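PDB 6CDB: ArsR family transcriptional regulator from Staphylococcus aureus, which probably represses transcription by binding DNA as a zinc-responsive dimer with helix-turn-helix domains of the ArsR family. Local coordinates for residues V16-I19 with F20-L23. The protein carries 1 engineered substitution. Numbering follows the deposited sequence.
Sequences VTEI and FKAL
Phe20 and Val16 stand side by side, one helical turn apart. Followed outward, CB of Phe20 lies 3.9 Å from Val16 O. CG, near the same oxygen, swings back beside its own backbone N (chi1 -72°), which lays the ring alongside the preceding turn: CD2 passes 3.3 Å from Val16 O, which approaches the ring obliquely, and CE2 meets Val16 CG1 at 3.4 Å. That methyl reaches the ring by standing anti to Val16 N (chi1 164°). Apolar side chains suit this buried side: the broad ring and compact valine present only carbon to the second subunit, whose Ile29 packs on Phe20 and Ala98 on Val16. The stretch belongs to helix 10-23 of the ArsR-type winged helix-turn-helix fold, which contributes to the dimer interface. Its backbone keeps the i to i+4 pattern: Phe20 N donates to Val16 O (3.0 Å, N-H...O angle 168°) and Leu23 N to Ile19 O (3.0 Å). On the inward side Ile19 CG2 touches Leu23 CD1 at 3.9 Å, and both branched chains rest on Leu68. Buried Thr17 satisfies its hydroxyl within the helix, OG1 bonding to Leu13 O, while CG2 lies 4.1 Å from CE of Lys21, whose chain is extended beyond CG. Charged residues suit the exposed face, where Lys21 NZ stays 4.4 Å from Glu18 OE2, too far for a salt bridge, though the charges may still attract.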
ATOM      1  N   VAL A  16       3.852   8.435   3.243  1.00 33.67           N
ATOM      2  CA  VAL A  16       3.251   7.404   2.393  1.00 35.16           C
ATOM      3  C   VAL A  16       4.239   6.263   2.158  1.00 33.15           C
ATOM      4  O   VAL A  16       3.897   5.070   2.256  1.00 30.28           O
ATOM      5  CB  VAL A  16       2.784   8.028   1.064  1.00 35.55           C
ATOM      6  CG1 VAL A  16       2.534   6.947   0.032  1.00 34.04           C
ATOM      7  CG2 VAL A  16       1.529   8.862   1.278  1.00 32.29           C
ATOM      8  N   THR A  17       5.484   6.620   1.842  1.00 33.07           N
ATOM      9  CA  THR A  17       6.541   5.628   1.694  1.00 32.22           C
ATOM     10  C   THR A  17       6.692   4.778   2.953  1.00 33.64           C
ATOM     11  O   THR A  17       6.849   3.556   2.863  1.00 34.41           O
ATOM     12  CB  THR A  17       7.860   6.325   1.346  1.00 33.88           C
ATOM     13  OG1 THR A  17       7.697   7.073   0.138  1.00 30.95           O
ATOM     14  CG2 THR A  17       8.982   5.309   1.152  1.00 34.16           C
ATOM     15  N   GLU A  18       6.639   5.396   4.137  1.00 33.39           N
ATOM     16  CA  GLU A  18       6.784   4.603   5.357  1.00 34.25           C
ATOM     17  C   GLU A  18       5.610   3.658   5.559  1.00 38.17           C
ATOM     18  O   GLU A  18       5.794   2.533   6.058  1.00 34.07           O
ATOM     19  CB  GLU A  18       6.935   5.508   6.581  1.00 39.37           C
ATOM     20  CG  GLU A  18       8.065   6.517   6.472  1.00 40.86           C
ATOM     21  CD  GLU A  18       9.405   5.825   6.265  1.00 50.38           C
ATOM     22  OE1 GLU A  18       9.705   4.869   7.020  1.00 59.63           O
ATOM     23  OE2 GLU A  18      10.142   6.246   5.344  1.00 56.38           O
ATOM     24  N   ILE A  19       4.403   4.099   5.180  1.00 31.90           N
ATOM     25  CA  ILE A  19       3.233   3.237   5.274  1.00 30.68           C
ATOM     26  C   ILE A  19       3.418   2.000   4.413  1.00 30.40           C
ATOM     27  O   ILE A  19       3.214   0.868   4.876  1.00 32.34           O
ATOM     28  CB  ILE A  19       1.958   4.006   4.888  1.00 30.20           C
ATOM     29  CG1 ILE A  19       1.583   4.988   6.002  1.00 30.42           C
ATOM     30  CG2 ILE A  19       0.809   3.023   4.600  1.00 32.29           C
ATOM     31  CD1 ILE A  19       0.554   6.005   5.591  1.00 31.62           C
ATOM     32  N   PHE A  20       3.785   2.191   3.144  1.00 28.26           N
ATOM     33  CA  PHE A  20       3.943   1.033   2.265  1.00 28.73           C
ATOM     34  C   PHE A  20       5.130   0.167   2.680  1.00 33.30           C
ATOM     35  O   PHE A  20       5.101  -1.057   2.501  1.00 31.33           O
ATOM     36  CB  PHE A  20       4.101   1.491   0.816  1.00 28.67           C
ATOM     37  CG  PHE A  20       2.830   2.029   0.210  1.00 31.55           C
ATOM     38  CD1 PHE A  20       1.677   1.271   0.208  1.00 32.00           C
ATOM     39  CD2 PHE A  20       2.789   3.302  -0.331  1.00 34.75           C
ATOM     40  CE1 PHE A  20       0.488   1.769  -0.348  1.00 35.77           C
ATOM     41  CE2 PHE A  20       1.610   3.812  -0.889  1.00 33.78           C
ATOM     42  CZ  PHE A  20       0.453   3.036  -0.885  1.00 32.45           C
ATOM     43  N   LYS A  21       6.185   0.780   3.211  1.00 29.61           N
ATOM     44  CA  LYS A  21       7.315  -0.002   3.697  1.00 35.04           C
ATOM     45  C   LYS A  21       6.892  -0.906   4.844  1.00 33.66           C
ATOM     46  O   LYS A  21       7.211  -2.098   4.860  1.00 35.19           O
ATOM     47  CB  LYS A  21       8.455   0.923   4.132  1.00 34.70           C
ATOM     48  CG  LYS A  21       9.442   1.206   3.040  1.00 38.04           C
ATOM     49  CD  LYS A  21      10.536   2.148   3.522  1.00 41.48           C
ATOM     50  CE  LYS A  21      11.535   2.419   2.413  1.00 42.03           C
ATOM     51  NZ  LYS A  21      12.472   3.499   2.798  1.00 45.17           N
ATOM     52  N   ALA A  22       6.144  -0.358   5.805  1.00 36.64           N
ATOM     53  CA  ALA A  22       5.675  -1.174   6.921  1.00 34.65           C
ATOM     54  C   ALA A  22       4.713  -2.257   6.455  1.00 36.72           C
ATOM     55  O   ALA A  22       4.712  -3.368   6.998  1.00 35.62           O
ATOM     56  CB  ALA A  22       5.008  -0.295   7.971  1.00 34.42           C
ATOM     57  N   LEU A  23       3.876  -1.961   5.463  1.00 32.96           N
ATOM     58  CA  LEU A  23       2.968  -2.997   4.993  1.00 32.07           C
ATOM     59  C   LEU A  23       3.646  -4.008   4.082  1.00 30.56           C
ATOM     60  O   LEU A  23       3.000  -4.982   3.689  1.00 31.03           O
ATOM     61  CB  LEU A  23       1.773  -2.369   4.261  1.00 31.66           C
ATOM     62  CG  LEU A  23       0.789  -1.545   5.086  1.00 33.45           C
ATOM     63  CD1 LEU A  23      -0.134  -0.787   4.159  1.00 33.98           C
ATOM     64  CD2 LEU A  23      -0.019  -2.462   6.020  1.00 32.07           C
TER